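Local atomic coordinates of probable adenylyl-sulfate kinase (Aeropyrum pernix, PDB entry 2YVU), a protein that probably catalyses the ATP-dependent phosphorylation of adenosine 5'-phosphosulfate to 3'-phosphoadenylyl sulfate, a step in making activated sulfate. Residues S122-E125 against V126-D130; E45-D48 against G49-R53. All coordinates share one frame; numbering follows the deposited sequence.

Contact 1 of 2, residues S122-E125 against V126-D130; sequences SLEE and VIRRD
The short helix 123-129, which follows strand 114-120 of the P-loop kinase fold, carries a salt-bridge network of E125 with R128 and R129. Each carboxylate oxygen of E125 serves a different arginine. OE1 takes the N-H of R129 NE at 3.2 Å through its anti lone pair and lies close to the guanidinium plane. OE2 accepts from R128 NH2 at 2.8 Å. That bond is more bent, 133° at the hydrogen, and OE2 is tilted from the guanidinium plane. CG of E125 is anti to the backbone N (chi1 175°), and a bend at chi2 then places the carboxylate between the two guanidinium groups. Water 1 closes a second link, donating to E125 OE2 and accepting from R128 NE, each at 2.8 Å. E124 O and E125 CA lie over one face of the R128 guanidinium, offset toward its rim.

S122 is the N-cap. Its OG accepts from E125 N at 3.0 Å. Four backbone bonds follow, each N-H donating to the carbonyl four residues back, from V126 N to S122 O through R129 N to E125 O. On another side of the helix L123 CD2 packs tightly on I127 CD1, 3.5 Å away.

R129 reaches beyond the helix: NH1 bonds to T165 OG1 and NH2 to G23 O of the probable ATP-binding loop. E125 may thus act as a second-shell partner of that loop. By holding NE it probably helps fix the guanidinium's rotation, and its negative charge probably offsets part of the charge of both arginines.

Contact 2 of 2, residues E45-D48 against G49-R53; sequences EVLD and GDWAR
D48 OD1 accepts from W51 N at 3.0 Å, a capping bond at the start of helix 49-53. W51 N meets this oxygen on the syn side, 35° out of the carboxylate plane. The carbonyl of the same residue takes the N-H of A52 at 3.0 Å, nearly straight and in the carbonyl plane. D48 therefore holds the first turn by both side chain and backbone. Its CG sits between its own N and C (chi1 58°), which turns OD1 back over the helix start. With an alanine here the W51 N-H would probably lose its capping acceptor, leaving the backbone bond from A52 N to D48 O to hold the turn.

L47 lies beside W51 and points the same way. Its CD2 makes a CH-pi contact over one face of the six-membered ring, 3.9 Å from the centroid and offset toward the rim. D48 O lies at the ring edge. Further out, the L47 backbone pairs with I89 and S91 of the neighbouring strand. W76 of the second subunit meets W51 edge-to-face, and L80 of that subunit packs on both L47 and W51, so this turn belongs to the dimer interface. The whole is a strand-to-helix junction with an Asp N-cap, at the C-terminal end of strand 44-48, outermost in this chain's parallel P-loop kinase sheet.

How the contacts relate
Contacts 1 and 2 do not touch: their centres are about 23 Å apart and their nearest atoms about 11 Å. Contact 2 comes first in the chain, on strand 44-48 and the helix after it. Contact 1 follows strand 114-120, on the other side of strand 14-19, which leads into the P-loop. Both approach the probable ATP site. The side chain of L123 is about 4 Å from that of L21, and the side chain of D48 about 5 Å from that of T27. G49 lies about 10 Å from the side chain of S94, the likely phosphoserine site. Contact 2 also reaches the second subunit, whereas contact 1 touches no other chain of the assembly.

Contact 1 of 2, residues S122-E125 against V126-D130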
ATOM      1  N   SER A 122      -4.680  -8.767 -29.243  1.00 36.78           N
ATOM      2  CA  SER A 122      -5.863  -9.611 -29.281  1.00 32.40           C
ATOM      3  C   SER A 122      -5.669 -10.858 -28.447  1.00 32.21           C
ATOM      4  O   SER A 122      -4.545 -11.255 -28.142  1.00 28.45           O
ATOM      5  CB  SER A 122      -6.184 -10.037 -30.710  1.00 40.26           C
ATOM      6  OG  SER A 122      -5.263 -11.014 -31.140  1.00 29.62           O
ATOM      7  N   LEU A 123      -6.791 -11.473 -28.090  1.00 32.75           N
ATOM      8  CA  LEU A 123      -6.822 -12.698 -27.310  1.00 32.81           C
ATOM      9  C   LEU A 123      -6.076 -13.822 -28.035  1.00 30.74           C
ATOM     10  O   LEU A 123      -5.283 -14.534 -27.439  1.00 32.57           O
ATOM     11  CB  LEU A 123      -8.275 -13.129 -27.121  1.00 40.83           C
ATOM     12  CG  LEU A 123      -8.674 -13.983 -25.921  1.00 49.14           C
ATOM     13  CD1 LEU A 123      -9.819 -14.878 -26.362  1.00 48.43           C
ATOM     14  CD2 LEU A 123      -7.509 -14.805 -25.400  1.00 48.31           C
ATOM     15  N   GLU A 124      -6.357 -13.993 -29.320  1.00 30.21           N
ATOM     16  CA  GLU A 124      -5.716 -15.050 -30.089  1.00 35.72           C
ATOM     17  C   GLU A 124      -4.239 -14.765 -30.182  1.00 38.07           C
ATOM     18  O   GLU A 124      -3.425 -15.680 -30.221  1.00 33.26           O
ATOM     19  CB  GLU A 124      -6.297 -15.134 -31.502  1.00 35.72           C
ATOM     20  CG  GLU A 124      -7.770 -15.474 -31.559  1.00 47.42           C
ATOM     21  CD  GLU A 124      -8.285 -15.581 -32.988  1.00 56.41           C
ATOM     22  OE1 GLU A 124      -7.821 -14.814 -33.861  1.00 58.96           O
ATOM     23  OE2 GLU A 124      -9.168 -16.426 -33.238  1.00 62.32           O
ATOM     24  N   GLU A 125      -3.897 -13.479 -30.231  1.00 35.43           N
ATOM     25  CA  GLU A 125      -2.506 -13.100 -30.320  1.00 33.40           C
ATOM     26  C   GLU A 125      -1.744 -13.431 -29.050  1.00 32.31           C
ATOM     27  O   GLU A 125      -0.642 -13.953 -29.137  1.00 38.16           O
ATOM     28  CB  GLU A 125      -2.355 -11.607 -30.659  1.00 39.25           C
ATOM     29  CG  GLU A 125      -0.892 -11.141 -30.650  1.00 45.28           C
ATOM     30  CD  GLU A 125      -0.023 -11.813 -31.731  1.00 53.35           C
ATOM     31  OE1 GLU A 125       1.221 -11.840 -31.571  1.00 46.58           O
ATOM     32  OE2 GLU A 125      -0.577 -12.300 -32.746  1.00 52.10           O
ATOM     33  N   VAL A 126      -2.295 -13.151 -27.870  1.00 33.27           N
ATOM     34  CA  VAL A 126      -1.538 -13.473 -26.658  1.00 31.42           C
ATOM     35  C   VAL A 126      -1.459 -14.986 -26.453  1.00 30.24           C
ATOM     36  O   VAL A 126      -0.488 -15.483 -25.901  1.00 30.69           O
ATOM     37  CB  VAL A 126      -2.096 -12.776 -25.356  1.00 33.48           C
ATOM     38  CG1 VAL A 126      -1.956 -11.271 -25.489  1.00 29.91           C
ATOM     39  CG2 VAL A 126      -3.550 -13.139 -25.098  1.00 27.94           C
ATOM     40  N   ILE A 127      -2.464 -15.720 -26.916  1.00 30.40           N
ATOM     41  CA  ILE A 127      -2.430 -17.172 -26.781  1.00 32.93           C
ATOM     42  C   ILE A 127      -1.337 -17.721 -27.723  1.00 36.60           C
ATOM     43  O   ILE A 127      -0.472 -18.501 -27.317  1.00 36.48           O
ATOM     44  CB  ILE A 127      -3.793 -17.793 -27.136  1.00 34.45           C
ATOM     45  CG1 ILE A 127      -4.800 -17.512 -26.014  1.00 33.22           C
ATOM     46  CG2 ILE A 127      -3.641 -19.295 -27.326  1.00 34.41           C
ATOM     47  CD1 ILE A 127      -6.238 -17.886 -26.362  1.00 34.72           C
ATOM     48  N   ARG A 128      -1.377 -17.275 -28.973  1.00 33.41           N
ATOM     49  CA  ARG A 128      -0.412 -17.685 -29.994  1.00 41.71           C
ATOM     50  C   ARG A 128       1.033 -17.376 -29.564  1.00 37.79           C
ATOM     51  O   ARG A 128       1.961 -18.136 -29.837  1.00 40.34           O
ATOM     52  CB  ARG A 128      -0.734 -16.952 -31.313  1.00 37.64           C
ATOM     53  CG  ARG A 128      -0.819 -17.837 -32.551  1.00 48.49           C
ATOM     54  CD  ARG A 128      -1.827 -17.285 -33.579  1.00 45.96           C
ATOM     55  NE  ARG A 128      -1.635 -15.861 -33.840  1.00 46.54           N
ATOM     56  CZ  ARG A 128      -2.594 -15.030 -34.235  1.00 44.79           C
ATOM     57  NH1 ARG A 128      -3.829 -15.473 -34.427  1.00 49.91           N
ATOM     58  NH2 ARG A 128      -2.325 -13.743 -34.402  1.00 51.75           N
ATOM     59  N   ARG A 129       1.219 -16.257 -28.888  1.00 39.90           N
ATOM     60  CA  ARG A 129       2.546 -15.854 -28.460  1.00 41.90           C
ATOM     61  C   ARG A 129       3.220 -16.823 -27.514  1.00 42.83           C
ATOM     62  O   ARG A 129       4.421 -17.076 -27.638  1.00 46.02           O
ATOM     63  CB  ARG A 129       2.508 -14.498 -27.748  1.00 37.70           C
ATOM     64  CG  ARG A 129       2.308 -13.293 -28.635  1.00 42.40           C
ATOM     65  CD  ARG A 129       2.299 -11.983 -27.804  1.00 37.41           C
ATOM     66  NE  ARG A 129       2.005 -10.857 -28.679  1.00 38.63           N
ATOM     67  CZ  ARG A 129       1.763  -9.609 -28.286  1.00 43.62           C
ATOM     68  NH1 ARG A 129       1.512  -8.680 -29.203  1.00 41.16           N
ATOM     69  NH2 ARG A 129       1.763  -9.285 -26.996  1.00 36.03           N
ATOM     70  N   ASP A 130       2.449 -17.362 -26.575  1.00 33.46           N
ATOM     71  CA  ASP A 130       3.014 -18.204 -25.540  1.00 32.31           C
ATOM     72  C   ASP A 130       2.396 -19.576 -25.288  1.00 39.68           C
ATOM     73  O   ASP A 130       1.806 -19.820 -24.219  1.00 32.09           O
ATOM     74  CB  ASP A 130       3.008 -17.409 -24.234  1.00 37.33           C
ATOM     75  CG  ASP A 130       3.765 -18.100 -23.144  1.00 36.03           C
ATOM     76  OD1 ASP A 130       4.679 -18.877 -23.478  1.00 34.34           O
ATOM     77  OD2 ASP A 130       3.457 -17.860 -21.958  1.00 48.58           O
TER
HETATM   78  O   HOH W   1       0.821 -14.590 -33.643  1.00 37.33           O

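Contact 2 of 2, residues E45-D48 against G49-R53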
ATOM      1  N   GLU A  45       7.607   3.723  -8.347  1.00 18.61           N
ATOM      2  CA  GLU A  45       7.257   2.418  -7.809  1.00 24.83           C
ATOM      3  C   GLU A  45       6.415   1.722  -8.839  1.00 28.09           C
ATOM      4  O   GLU A  45       5.476   2.307  -9.376  1.00 27.53           O
ATOM      5  CB  GLU A  45       6.473   2.514  -6.517  1.00 26.85           C
ATOM      6  CG  GLU A  45       7.294   3.026  -5.361  1.00 23.78           C
ATOM      7  CD  GLU A  45       8.322   2.012  -4.906  1.00 19.80           C
ATOM      8  OE1 GLU A  45       8.243   0.849  -5.338  1.00 27.51           O
ATOM      9  OE2 GLU A  45       9.186   2.372  -4.106  1.00 26.50           O
ATOM     10  N   VAL A  46       6.766   0.472  -9.122  1.00 23.52           N
ATOM     11  CA  VAL A  46       6.029  -0.322 -10.068  1.00 20.24           C
ATOM     12  C   VAL A  46       5.255  -1.316  -9.217  1.00 25.32           C
ATOM     13  O   VAL A  46       5.851  -2.053  -8.443  1.00 22.67           O
ATOM     14  CB  VAL A  46       6.967  -1.114 -10.998  1.00 26.73           C
ATOM     15  CG1 VAL A  46       6.159  -2.046 -11.859  1.00 26.86           C
ATOM     16  CG2 VAL A  46       7.772  -0.175 -11.866  1.00 30.38           C
ATOM     17  N   LEU A  47       3.933  -1.312  -9.342  1.00 25.88           N
ATOM     18  CA  LEU A  47       3.101  -2.236  -8.601  1.00 25.53           C
ATOM     19  C   LEU A  47       2.486  -3.174  -9.625  1.00 26.02           C
ATOM     20  O   LEU A  47       1.909  -2.727 -10.613  1.00 23.49           O
ATOM     21  CB  LEU A  47       1.991  -1.492  -7.824  1.00 23.41           C
ATOM     22  CG  LEU A  47       2.423  -0.353  -6.883  1.00 21.96           C
ATOM     23  CD1 LEU A  47       1.199   0.326  -6.292  1.00 27.11           C
ATOM     24  CD2 LEU A  47       3.308  -0.887  -5.763  1.00 26.24           C
ATOM     25  N   ASP A  48       2.637  -4.477  -9.409  1.00 25.62           N
ATOM     26  CA  ASP A  48       2.062  -5.446 -10.328  1.00 27.77           C
ATOM     27  C   ASP A  48       1.489  -6.634  -9.562  1.00 26.25           C
ATOM     28  O   ASP A  48       1.654  -6.727  -8.351  1.00 28.28           O
ATOM     29  CB  ASP A  48       3.110  -5.887 -11.352  1.00 29.83           C
ATOM     30  CG  ASP A  48       4.336  -6.495 -10.703  1.00 41.68           C
ATOM     31  OD1 ASP A  48       4.237  -7.613 -10.167  1.00 40.48           O
ATOM     32  OD2 ASP A  48       5.400  -5.839 -10.704  1.00 57.86           O
ATOM     33  N   GLY A  49       0.795  -7.523 -10.263  1.00 29.80           N
ATOM     34  CA  GLY A  49       0.175  -8.679  -9.623  1.00 27.63           C
ATOM     35  C   GLY A  49       1.109  -9.653  -8.940  1.00 34.84           C
ATOM     36  O   GLY A  49       0.827 -10.136  -7.848  1.00 30.54           O
ATOM     37  N   ASP A  50       2.233  -9.951  -9.573  1.00 36.91           N
ATOM     38  CA  ASP A  50       3.177 -10.876  -8.980  1.00 41.46           C
ATOM     39  C   ASP A  50       3.691 -10.331  -7.648  1.00 38.40           C
ATOM     40  O   ASP A  50       3.869 -11.080  -6.687  1.00 39.60           O
ATOM     41  CB  ASP A  50       4.330 -11.151  -9.956  1.00 45.27           C
ATOM     42  CG  ASP A  50       3.918 -12.086 -11.098  1.00 50.25           C
ATOM     43  OD1 ASP A  50       2.710 -12.391 -11.222  1.00 46.50           O
ATOM     44  OD2 ASP A  50       4.798 -12.512 -11.880  1.00 52.65           O
ATOM     45  N   TRP A  51       3.916  -9.030  -7.578  1.00 31.30           N
ATOM     46  CA  TRP A  51       4.383  -8.436  -6.331  1.00 31.54           C
ATOM     47  C   TRP A  51       3.263  -8.499  -5.306  1.00 29.05           C
ATOM     48  O   TRP A  51       3.442  -8.993  -4.198  1.00 31.81           O
ATOM     49  CB  TRP A  51       4.782  -6.975  -6.547  1.00 30.08           C
ATOM     50  CG  TRP A  51       4.875  -6.188  -5.274  1.00 30.93           C
ATOM     51  CD1 TRP A  51       5.888  -6.226  -4.352  1.00 33.84           C
ATOM     52  CD2 TRP A  51       3.894  -5.277  -4.756  1.00 31.33           C
ATOM     53  NE1 TRP A  51       5.594  -5.393  -3.294  1.00 34.35           N
ATOM     54  CE2 TRP A  51       4.378  -4.800  -3.515  1.00 34.00           C
ATOM     55  CE3 TRP A  51       2.654  -4.821  -5.217  1.00 23.99           C
ATOM     56  CZ2 TRP A  51       3.663  -3.887  -2.733  1.00 27.15           C
ATOM     57  CZ3 TRP A  51       1.947  -3.917  -4.441  1.00 24.55           C
ATOM     58  CH2 TRP A  51       2.453  -3.459  -3.210  1.00 25.48           C
ATOM     59  N   ALA A  52       2.097  -7.997  -5.691  1.00 27.49           N
ATOM     60  CA  ALA A  52       0.940  -7.962  -4.798  1.00 30.34           C
ATOM     61  C   ALA A  52       0.576  -9.331  -4.237  1.00 35.07           C
ATOM     62  O   ALA A  52       0.215  -9.462  -3.068  1.00 34.39           O
ATOM     63  CB  ALA A  52      -0.264  -7.380  -5.539  1.00 28.40           C
ATOM     64  N   ARG A  53       0.662 -10.346  -5.087  1.00 35.80           N
ATOM     65  CA  ARG A  53       0.307 -11.703  -4.726  1.00 37.52           C
ATOM     66  C   ARG A  53       1.069 -12.246  -3.518  1.00 39.26           C
ATOM     67  O   ARG A  53       0.562 -13.099  -2.801  1.00 40.93           O
ATOM     68  CB  ARG A  53       0.514 -12.600  -5.943  1.00 43.82           C
ATOM     69  CG  ARG A  53      -0.038 -14.005  -5.819  1.00 62.23           C
ATOM     70  CD  ARG A  53       0.276 -14.778  -7.089  1.00 64.57           C
ATOM     71  NE  ARG A  53       1.601 -14.413  -7.581  1.00 72.00           N
ATOM     72  CZ  ARG A  53       2.289 -15.104  -8.482  1.00 78.77           C
ATOM     73  NH1 ARG A  53       1.782 -16.220  -9.005  1.00 79.05           N
ATOM     74  NH2 ARG A  53       3.488 -14.672  -8.859  1.00 78.45           N
TER